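Long-range contacts in Alr3699 protein (Nostoc sp., PDB 4XSO), which belongs to the GT-B glycosyltransferase-like proteins, built from two Rossmann-like domains: residues 209-214 with 237-242; 220-225 with 248-253; 284-289 with 308-313; 185-190 with 275-280. All blocks are in the same frame, centred on the assembly; numbering follows the deposited sequence.

Contact 1: residues 209-214 with 237-242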
# COMPACT_ATOMS: atom_id res chain seq x y z
N VAL A 209 -8.36 17.08 -46.47
CA VAL A 209 -8.83 16.65 -45.19
C VAL A 209 -7.71 16.00 -44.43
O VAL A 209 -7.14 14.98 -44.87
CB VAL A 209 -9.97 15.62 -45.30
CG1 VAL A 209 -10.48 15.28 -43.91
CG2 VAL A 209 -11.09 16.15 -46.15
N GLY A 210 -7.39 16.53 -43.24
CA GLY A 210 -6.27 16.02 -42.47
C GLY A 210 -6.78 15.20 -41.29
O GLY A 210 -7.77 15.57 -40.63
N HIS A 211 -6.07 14.11 -41.01
CA HIS A 211 -6.36 13.29 -39.88
C HIS A 211 -5.07 13.18 -39.09
O HIS A 211 -4.04 12.77 -39.66
CB HIS A 211 -6.80 11.92 -40.41
CG HIS A 211 -7.43 11.04 -39.38
ND1 HIS A 211 -6.71 10.42 -38.39
CD2 HIS A 211 -8.72 10.70 -39.18
CE1 HIS A 211 -7.54 9.73 -37.61
NE2 HIS A 211 -8.76 9.91 -38.06
N PHE A 212 -5.06 13.54 -37.84
CA PHE A 212 -3.78 13.67 -37.09
C PHE A 212 -3.80 12.76 -35.87
O PHE A 212 -4.45 13.07 -34.90
CB PHE A 212 -3.64 15.09 -36.58
CG PHE A 212 -3.51 16.06 -37.69
CD1 PHE A 212 -4.62 16.55 -38.30
CD2 PHE A 212 -2.29 16.43 -38.14
CE1 PHE A 212 -4.52 17.40 -39.34
CE2 PHE A 212 -2.17 17.26 -39.21
CZ PHE A 212 -3.29 17.78 -39.79
N SER A 213 -3.12 11.65 -35.91
CA SER A 213 -3.36 10.63 -34.90
C SER A 213 -2.33 9.52 -35.15
O SER A 213 -1.71 9.50 -36.20
CB SER A 213 -4.84 10.23 -34.89
OG SER A 213 -5.03 8.89 -34.53
N ARG A 214 -2.18 8.59 -34.21
CA ARG A 214 -1.43 7.39 -34.49
C ARG A 214 -2.42 6.47 -35.25
O ARG A 214 -3.64 6.59 -35.15
CB ARG A 214 -0.92 6.73 -33.20
CG ARG A 214 -2.03 6.37 -32.23
CD ARG A 214 -1.48 5.96 -30.86
NE ARG A 214 -2.58 5.88 -29.90
CZ ARG A 214 -3.09 6.90 -29.23
NH1 ARG A 214 -2.58 8.13 -29.35
NH2 ARG A 214 -4.12 6.69 -28.41
N ALA A 237 -6.91 13.10 -48.70
CA ALA A 237 -6.70 12.95 -47.27
C ALA A 237 -5.18 12.90 -46.97
O ALA A 237 -4.42 12.32 -47.71
CB ALA A 237 -7.43 11.72 -46.79
N ILE A 238 -4.74 13.61 -45.92
CA ILE A 238 -3.42 13.43 -45.39
C ILE A 238 -3.58 12.80 -44.06
O ILE A 238 -4.38 13.26 -43.22
CB ILE A 238 -2.55 14.74 -45.32
CG1 ILE A 238 -3.20 15.77 -44.42
CG2 ILE A 238 -2.36 15.36 -46.70
CD1 ILE A 238 -2.24 16.91 -44.07
N LEU A 239 -2.86 11.69 -43.88
CA LEU A 239 -2.81 10.95 -42.61
C LEU A 239 -1.46 11.24 -41.97
O LEU A 239 -0.39 10.90 -42.52
CB LEU A 239 -2.99 9.45 -42.79
CG LEU A 239 -4.22 9.07 -43.64
CD1 LEU A 239 -4.40 7.57 -43.58
CD2 LEU A 239 -5.47 9.69 -43.17
N VAL A 240 -1.53 11.85 -40.79
CA VAL A 240 -0.36 12.26 -40.10
C VAL A 240 -0.33 11.51 -38.82
O VAL A 240 -1.25 11.57 -38.00
CB VAL A 240 -0.38 13.78 -39.86
CG1 VAL A 240 0.91 14.25 -39.28
CG2 VAL A 240 -0.63 14.51 -41.19
N GLY A 241 0.73 10.76 -38.67
CA GLY A 241 1.03 9.99 -37.51
C GLY A 241 1.72 8.69 -37.94
O GLY A 241 1.84 8.33 -39.15
N ASP A 242 2.19 7.99 -36.94
CA ASP A 242 2.97 6.83 -37.19
C ASP A 242 2.19 5.62 -36.72
O ASP A 242 1.16 5.73 -36.08
CB ASP A 242 4.39 6.95 -36.58
CG ASP A 242 4.38 7.24 -35.11
OD1 ASP A 242 3.36 7.73 -34.60
OD2 ASP A 242 5.40 7.02 -34.45

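Contact 2: residues 220-225 with 248-253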
# COMPACT_ATOMS: atom_id res chain seq x y z
N GLY A 220 -9.83 5.42 -36.12
CA GLY A 220 -10.79 5.50 -37.23
C GLY A 220 -10.34 6.07 -38.57
O GLY A 220 -11.14 6.62 -39.34
N GLN A 221 -9.10 5.90 -38.91
CA GLN A 221 -8.64 6.34 -40.24
C GLN A 221 -9.41 5.65 -41.36
O GLN A 221 -9.64 6.25 -42.39
CB GLN A 221 -7.14 6.05 -40.43
CG GLN A 221 -6.23 7.04 -39.73
CD GLN A 221 -5.89 6.62 -38.30
OE1 GLN A 221 -6.37 5.60 -37.81
NE2 GLN A 221 -5.05 7.42 -37.63
N HIS A 222 -9.85 4.40 -41.14
CA HIS A 222 -10.61 3.66 -42.17
C HIS A 222 -11.98 4.27 -42.47
O HIS A 222 -12.50 4.16 -43.58
CB HIS A 222 -10.74 2.15 -41.78
CG HIS A 222 -11.57 1.92 -40.55
ND1 HIS A 222 -11.09 2.14 -39.26
CD2 HIS A 222 -12.86 1.54 -40.41
CE1 HIS A 222 -12.06 1.89 -38.40
NE2 HIS A 222 -13.15 1.55 -39.07
N ILE A 223 -12.54 4.98 -41.50
CA ILE A 223 -13.80 5.70 -41.68
C ILE A 223 -13.60 6.91 -42.62
O ILE A 223 -14.40 7.11 -43.52
CB ILE A 223 -14.38 6.17 -40.30
CG1 ILE A 223 -14.46 5.02 -39.30
CG2 ILE A 223 -15.74 6.87 -40.45
CD1 ILE A 223 -15.53 4.01 -39.69
N LEU A 224 -12.53 7.72 -42.42
CA LEU A 224 -12.21 8.80 -43.35
C LEU A 224 -12.01 8.24 -44.77
O LEU A 224 -12.46 8.84 -45.74
CB LEU A 224 -10.98 9.62 -42.85
CG LEU A 224 -10.47 10.71 -43.82
CD1 LEU A 224 -11.55 11.74 -44.04
CD2 LEU A 224 -9.22 11.38 -43.22
N ILE A 225 -11.27 7.15 -44.88
CA ILE A 225 -11.00 6.51 -46.18
C ILE A 225 -12.34 6.06 -46.85
O ILE A 225 -12.56 6.45 -47.99
CB ILE A 225 -9.96 5.38 -46.02
CG1 ILE A 225 -8.61 6.00 -45.59
CG2 ILE A 225 -9.79 4.63 -47.33
CD1 ILE A 225 -7.70 5.03 -44.90
N GLN A 248 0.32 -3.29 -36.20
CA GLN A 248 0.73 -3.59 -37.59
C GLN A 248 -0.35 -4.13 -38.53
O GLN A 248 -0.43 -3.71 -39.67
CB GLN A 248 1.97 -4.45 -37.58
CG GLN A 248 3.17 -3.61 -37.15
CD GLN A 248 3.22 -2.25 -37.88
OE1 GLN A 248 3.19 -1.17 -37.24
NE2 GLN A 248 3.30 -2.30 -39.22
N ASP A 249 -1.21 -5.05 -38.09
CA ASP A 249 -2.32 -5.51 -38.98
C ASP A 249 -3.23 -4.39 -39.51
O ASP A 249 -3.85 -4.52 -40.59
CB ASP A 249 -3.27 -6.49 -38.25
CG ASP A 249 -2.60 -7.75 -37.78
OD1 ASP A 249 -1.37 -7.83 -37.85
OD2 ASP A 249 -3.33 -8.67 -37.33
N TYR A 250 -3.38 -3.33 -38.70
CA TYR A 250 -4.26 -2.20 -39.10
C TYR A 250 -3.66 -1.38 -40.23
O TYR A 250 -4.33 -0.99 -41.15
CB TYR A 250 -4.51 -1.25 -37.93
CG TYR A 250 -5.54 -0.17 -38.21
CD1 TYR A 250 -6.86 -0.52 -38.49
CD2 TYR A 250 -5.21 1.18 -38.15
CE1 TYR A 250 -7.82 0.46 -38.71
CE2 TYR A 250 -6.17 2.18 -38.41
CZ TYR A 250 -7.47 1.82 -38.70
OH TYR A 250 -8.48 2.76 -38.94
N VAL A 251 -2.39 -1.07 -40.12
CA VAL A 251 -1.73 -0.34 -41.19
C VAL A 251 -1.79 -1.07 -42.53
O VAL A 251 -2.16 -0.47 -43.55
CB VAL A 251 -0.29 -0.04 -40.80
CG1 VAL A 251 0.48 0.43 -42.02
CG2 VAL A 251 -0.32 1.00 -39.69
N LYS A 252 -1.46 -2.36 -42.53
CA LYS A 252 -1.75 -3.27 -43.68
C LYS A 252 -3.20 -3.17 -44.19
O LYS A 252 -3.44 -3.03 -45.37
CB LYS A 252 -1.47 -4.73 -43.28
CG LYS A 252 -1.54 -5.75 -44.43
CD LYS A 252 -1.69 -7.18 -43.93
CE LYS A 252 -3.14 -7.46 -43.53
NZ LYS A 252 -3.23 -8.31 -42.32
N GLU A 253 -4.16 -3.21 -43.28
CA GLU A 253 -5.58 -3.10 -43.63
C GLU A 253 -5.89 -1.73 -44.27
O GLU A 253 -6.62 -1.64 -45.28
CB GLU A 253 -6.42 -3.40 -42.40
CG GLU A 253 -7.93 -3.51 -42.65
CD GLU A 253 -8.74 -2.40 -41.93
OE1 GLU A 253 -9.19 -1.43 -42.62
OE2 GLU A 253 -8.89 -2.50 -40.68

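Contact 3: residues 284-289 with 308-313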
# COMPACT_ATOMS: atom_id res chain seq x y z
N ASP A 284 -7.92 21.90 -45.40
CA ASP A 284 -9.15 22.64 -45.60
C ASP A 284 -10.17 22.16 -44.59
O ASP A 284 -11.06 22.88 -44.28
CB ASP A 284 -9.60 22.46 -47.05
CG ASP A 284 -8.56 22.99 -48.06
OD1 ASP A 284 -8.53 24.23 -48.13
OD2 ASP A 284 -7.74 22.21 -48.70
N LEU A 285 -9.99 20.96 -44.03
CA LEU A 285 -10.85 20.42 -42.98
C LEU A 285 -10.02 19.45 -42.18
O LEU A 285 -9.18 18.76 -42.73
CB LEU A 285 -12.04 19.71 -43.60
CG LEU A 285 -12.93 18.82 -42.75
CD1 LEU A 285 -13.65 19.73 -41.75
CD2 LEU A 285 -13.97 18.02 -43.59
N VAL A 286 -10.21 19.45 -40.86
CA VAL A 286 -9.53 18.52 -39.98
C VAL A 286 -10.60 17.53 -39.55
O VAL A 286 -11.66 17.95 -39.11
CB VAL A 286 -8.91 19.23 -38.80
CG1 VAL A 286 -8.33 18.21 -37.84
CG2 VAL A 286 -7.82 20.16 -39.32
N ALA A 287 -10.35 16.24 -39.73
CA ALA A 287 -11.23 15.21 -39.26
C ALA A 287 -10.74 14.41 -38.11
O ALA A 287 -9.72 13.73 -38.18
CB ALA A 287 -11.57 14.23 -40.42
N HIS A 288 -11.59 14.35 -37.10
CA HIS A 288 -11.44 13.45 -35.97
C HIS A 288 -12.51 12.38 -36.18
O HIS A 288 -13.68 12.72 -36.33
CB HIS A 288 -11.70 14.25 -34.69
CG HIS A 288 -11.79 13.40 -33.47
ND1 HIS A 288 -12.99 12.87 -33.02
CD2 HIS A 288 -10.85 12.97 -32.60
CE1 HIS A 288 -12.77 12.13 -31.95
NE2 HIS A 288 -11.48 12.17 -31.69
N THR A 289 -12.12 11.11 -36.24
CA THR A 289 -13.10 10.05 -36.59
C THR A 289 -12.91 8.83 -35.71
O THR A 289 -13.06 7.72 -36.19
CB THR A 289 -12.91 9.61 -38.04
OG1 THR A 289 -11.61 9.00 -38.19
CG2 THR A 289 -13.02 10.82 -38.95
N LYS A 308 -9.49 26.25 -38.09
CA LYS A 308 -9.91 25.35 -39.18
C LYS A 308 -11.28 24.76 -38.94
O LYS A 308 -11.72 24.56 -37.81
CB LYS A 308 -8.91 24.20 -39.31
CG LYS A 308 -7.55 24.67 -39.85
CD LYS A 308 -7.88 25.30 -41.21
CE LYS A 308 -6.73 25.50 -42.11
NZ LYS A 308 -7.26 26.16 -43.30
N PRO A 309 -12.00 24.48 -40.02
CA PRO A 309 -13.21 23.70 -39.82
C PRO A 309 -12.79 22.34 -39.28
O PRO A 309 -11.77 21.78 -39.73
CB PRO A 309 -13.71 23.50 -41.24
CG PRO A 309 -13.04 24.53 -42.08
CD PRO A 309 -11.70 24.66 -41.46
N VAL A 310 -13.54 21.83 -38.33
CA VAL A 310 -13.27 20.56 -37.75
C VAL A 310 -14.54 19.71 -37.71
O VAL A 310 -15.63 20.20 -37.35
CB VAL A 310 -12.63 20.70 -36.36
CG1 VAL A 310 -13.62 21.28 -35.35
CG2 VAL A 310 -12.15 19.35 -35.87
N VAL A 311 -14.39 18.43 -38.02
CA VAL A 311 -15.47 17.48 -37.94
C VAL A 311 -15.00 16.46 -36.98
O VAL A 311 -13.88 16.04 -37.06
CB VAL A 311 -15.84 16.83 -39.34
CG1 VAL A 311 -14.69 16.21 -40.04
CG2 VAL A 311 -16.95 15.77 -39.16
N ALA A 312 -15.84 16.09 -36.02
CA ALA A 312 -15.53 15.10 -35.02
C ALA A 312 -16.59 14.06 -34.82
O ALA A 312 -17.76 14.25 -35.16
CB ALA A 312 -15.26 15.76 -33.67
N ALA A 313 -16.19 12.98 -34.19
CA ALA A 313 -17.13 11.89 -33.92
C ALA A 313 -17.90 12.28 -32.67
O ALA A 313 -17.30 12.78 -31.72
CB ALA A 313 -16.37 10.56 -33.76

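Contact 4: residues 185-190 with 275-280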
# COMPACT_ATOMS: atom_id res chain seq x y z
N ASN A 185 -1.15 30.94 -29.34
CA ASN A 185 -0.31 31.53 -30.39
C ASN A 185 0.56 30.54 -31.12
O ASN A 185 0.87 30.73 -32.30
CB ASN A 185 0.50 32.71 -29.77
CG ASN A 185 -0.38 33.84 -29.34
OD1 ASN A 185 -1.49 34.04 -29.85
ND2 ASN A 185 0.06 34.56 -28.37
N LEU A 186 0.81 29.37 -30.51
CA LEU A 186 1.42 28.30 -31.26
C LEU A 186 0.57 27.79 -32.41
O LEU A 186 1.05 27.03 -33.22
CB LEU A 186 1.80 27.12 -30.39
CG LEU A 186 2.70 27.39 -29.19
CD1 LEU A 186 3.03 26.03 -28.57
CD2 LEU A 186 3.94 28.23 -29.50
N TYR A 187 -0.66 28.21 -32.53
CA TYR A 187 -1.54 27.59 -33.50
C TYR A 187 -1.83 28.56 -34.65
O TYR A 187 -2.69 28.32 -35.49
CB TYR A 187 -2.80 27.05 -32.80
CG TYR A 187 -2.42 25.92 -31.88
CD1 TYR A 187 -2.32 24.61 -32.34
CD2 TYR A 187 -2.12 26.17 -30.51
CE1 TYR A 187 -1.92 23.57 -31.49
CE2 TYR A 187 -1.75 25.13 -29.66
CZ TYR A 187 -1.66 23.82 -30.15
OH TYR A 187 -1.24 22.81 -29.31
N LYS A 188 -1.07 29.65 -34.69
CA LYS A 188 -1.22 30.64 -35.76
C LYS A 188 -0.12 30.37 -36.81
O LYS A 188 1.06 30.22 -36.47
CB LYS A 188 -1.07 32.04 -35.18
CG LYS A 188 -2.17 32.35 -34.19
CD LYS A 188 -1.91 33.62 -33.42
CE LYS A 188 -3.21 34.35 -33.15
NZ LYS A 188 -4.17 33.48 -32.46
N THR A 189 -0.53 30.29 -38.06
CA THR A 189 0.36 30.09 -39.21
C THR A 189 0.04 31.12 -40.33
O THR A 189 -1.11 31.36 -40.61
CB THR A 189 0.23 28.65 -39.77
OG1 THR A 189 0.44 27.72 -38.72
CG2 THR A 189 1.26 28.37 -40.87
N SER A 190 1.06 31.75 -40.92
CA SER A 190 0.85 32.74 -41.98
C SER A 190 0.33 32.07 -43.24
O SER A 190 0.74 30.93 -43.52
CB SER A 190 2.15 33.43 -42.40
OG SER A 190 3.17 32.48 -42.74
N ASP A 275 5.39 19.26 -36.79
CA ASP A 275 4.74 20.54 -37.16
C ASP A 275 3.18 20.41 -37.39
O ASP A 275 2.62 20.71 -38.47
CB ASP A 275 5.40 21.11 -38.38
CG ASP A 275 5.42 20.09 -39.56
OD1 ASP A 275 5.74 18.93 -39.29
OD2 ASP A 275 5.06 20.42 -40.69
N ILE A 276 2.51 19.98 -36.34
CA ILE A 276 1.11 19.70 -36.42
C ILE A 276 0.27 20.91 -36.67
O ILE A 276 -0.62 20.87 -37.48
CB ILE A 276 0.61 18.92 -35.19
CG1 ILE A 276 1.34 17.57 -35.06
CG2 ILE A 276 -0.89 18.68 -35.35
CD1 ILE A 276 1.07 16.54 -36.15
N PRO A 277 0.56 22.03 -35.99
CA PRO A 277 -0.20 23.23 -36.25
C PRO A 277 -0.10 23.72 -37.68
O PRO A 277 -1.08 24.19 -38.27
CB PRO A 277 0.44 24.27 -35.28
CG PRO A 277 1.00 23.40 -34.16
CD PRO A 277 1.55 22.24 -34.89
N GLN A 278 1.09 23.64 -38.23
CA GLN A 278 1.30 24.06 -39.59
C GLN A 278 0.58 23.16 -40.62
O GLN A 278 -0.04 23.64 -41.57
CB GLN A 278 2.81 24.05 -39.91
CG GLN A 278 3.64 25.11 -39.16
CD GLN A 278 3.68 24.88 -37.66
OE1 GLN A 278 3.76 23.72 -37.16
NE2 GLN A 278 3.67 25.99 -36.91
N LEU A 279 0.74 21.85 -40.44
CA LEU A 279 -0.01 20.88 -41.24
C LEU A 279 -1.48 21.12 -41.17
O LEU A 279 -2.11 21.13 -42.18
CB LEU A 279 0.32 19.46 -40.79
CG LEU A 279 1.71 19.06 -41.27
CD1 LEU A 279 2.16 17.83 -40.50
CD2 LEU A 279 1.76 18.78 -42.78
N MET A 280 -2.01 21.33 -39.95
CA MET A 280 -3.46 21.64 -39.76
C MET A 280 -3.88 22.88 -40.59
O MET A 280 -4.88 22.92 -41.31
CB MET A 280 -3.72 21.87 -38.28
CG MET A 280 -3.70 20.62 -37.37
SD MET A 280 -4.27 20.91 -35.69
CE MET A 280 -4.32 19.16 -35.23
O HOH W 1 -1.72 26.74 -37.58

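Contact 1: residues 209-214 with 237-242
Val209 O accepts the N-H of Ile238 at 3.0 Å, the first rung of a parallel ladder between strands 207-212 and 235-240, whose short segments lie 4.7 Å apart at 15°. This donor is tilted from the carbonyl plane. Gly210 has no side chain, and CG1 of Ile238 settles over its CA at 3.6 Å; Ile238 presents that atom because its chi1 of 61° sets CG1 between the backbone N and the carbonyl carbon. His211 makes two rungs, its N donating to Ile238 O and its O accepting from Val240 N, both 2.9 Å. Its CB touches Leu239 CD2 at 3.8 Å, while the imidazole turns away, where NE2 is hydrogen-bonded to Thr289 OG1. Phe212 and Val240 lie side by side and point the same way: ring atom CD2 meets CB of Val240 at 3.7 Å, CE2 meets its CG2, and the approach to the ring is oblique. Ser213 N closes the ladder on Val240 O at 2.8 Å, in a nearly straight bond. Beyond the strands, Ser213 O meets the CA-H of Gly241 at 3.1 Å; the close passage leaves no room for a CB on Gly241, whose backbone angles (phi 145°) themselves call for glycine. Ser213 OG donates to Arg214 O. Both strands belong to one beta-alpha-beta unit, whose helix 221-228 packs on the face bearing Val209, His211 and Ala237. Helix 276-282 packs against Phe212 and Val240 on the other face; strands 285-287 and 267-271 continue the sheet beside 207-212 and 235-240, respectively.

Contact 2: residues 220-225 with 248-253
Tyr250 reaches across from helix 248-260 to the first turn of helix 221-228 and joins its hydroxyl to the imidazole of His222. His222 ND1 lies 2.7 Å from Tyr250 OH and the bond is close to straight, at 167°; either group could be the donor. Tyr250 has the larger share of buried surface, 79 Å² against 43 Å² for His222. The hydroxyl lies at the edge of the imidazole, in its plane, and ND1 likewise lies in the plane of the phenol ring. The two rings nevertheless stand almost perpendicular, their planes at 88° and their centroids 5.8 Å apart, so they meet rim to rim without stacking. A chi1 of 66° brings the His222 ring between its own backbone N and carbonyl carbon, close to the helix start, where Tyr250 OH also comes within 3.1 Å of His222 N. Ile223 CG1 lies over one imidazole face, offset toward the rim.

Gln221 flanks the phenol from another direction: its OE1 approaches Tyr250 CE2 at 3.5 Å, with the amide plane steeply inclined to the ring. The other end of that amide, NE2, is hydrogen-bonded to Arg214 O. At the margin, Glu253 OE1 comes to 4.0 Å from His222 CB, and His222 O is bonded to Gln257 NE2 farther along the second helix. The short helical axes run nearly parallel but 11.6 Å apart, a gap bridged by the long tyrosine. Neighbouring parallel helices on one side of a parallel sheet, here joined through successive crossovers, are characteristic of a Rossmann-like domain of the GT-B fold.

Contact 3: residues 284-289 with 308-313
His288 N donates to Val311 O at 2.8 Å and 177°, the straightest backbone bond between two strands that form a beta-alpha-beta crossover with helix 298-305. Two further rungs, each 3.0 Å, complete the parallel ladder: Val286 N gives to Pro309 O, and Val286 O receives Val311 N. The short strand axes, 4.8 Å apart and 14° from parallel, agree with that register. Past the paired strand residues, the side chain of His288 takes over from the backbone. With CG anti to its own N (chi1 171°), the ring places ND1 before Ala313 N, which lies in the imidazole plane at the edge and donates a weak bond. Across the ring, NE2 is bonded to Glu294 OE1, so both nitrogens have a partner and the imidazole's rotation is probably fixed.

Packing follows the two faces of the sheet. On the face of Ala287 and Val311, Val311 CG1 fits against Ala287 CB at 3.7 Å; the end of the Leu285 side chain, crossing obliquely, reaches the same methyl through CD2. Leu285 CD1 touches the Pro309 ring at CB, 3.8 Å away. Helix 336-348 covers Leu285 and Val311 here. On the face carrying Val286 and Val310, the two side chains stand wider apart, Val286 CB lying 4.4 Å from Val310 CG2, and helix 298-305 packs against both residues. The polar ends at the strand entrance are engaged elsewhere: Asp284 OD2 accepts a hydrogen bond from Val208 N and forms a salt bridge with Arg198 NH1, and Lys308 NZ bonds to Cys283 O. Asp284 O lies 3.4 Å from Pro309 CD.

Contact 4: residues 185-190 with 275-280
A water-bridged surface contact joins the loop 185-190, which leads into helix 191-201, to the first turn of helix 276-282. One water molecule is held by three oxygens: it donates to Tyr187 O at 2.8 Å and to Pro277 O at 2.7 Å, and forms a 2.6 Å hydrogen bond with Thr189 OG1. Direct packing centres on Pro277. Its CB sits 3.5 Å from Leu186 O, and its CG meets Tyr187 CE1 at 4.0 Å, the proline and tyrosine side chains crossing at a slant. With the tyrosine CG anti to the carbonyl carbon (chi1 -66°), the ring reaches Pro277, while its hydroxyl is bonded to Glu302 OE2 of helix 298-305. Thr189 adds a second footing, since its OG1 lies 3.9 Å from Gln278 CA. Gln278 NE2 stays 4.1 Å from Thr189 OG1.

Behind the contact, helix 276-282 lies against helix 191-201 and strand 207-212. The arrangement places a linker from the first sheet domain against a helix of the second, consistent with the two-domain GT-B fold.

Contacts 1 and 3 form the buried interior of one parallel sheet, where strands 207-212 and 285-287 are neighbours, and both rely on regular backbone ladders with apolar side chains on the faces. Contact 2 is also buried, but lies in a helix layer and relies on a side-chain hydrogen bond between a tyrosine and a histidine; contact 4 is at the surface and uses water instead of direct bonds. Thr289 OG1 ties contact 3 to contact 2 by bonding to Gly220 O. Phe212 connects contact 1 to the helix of contact 4, whereas contacts 2 and 4 stay about 11 Å apart at their nearest atoms.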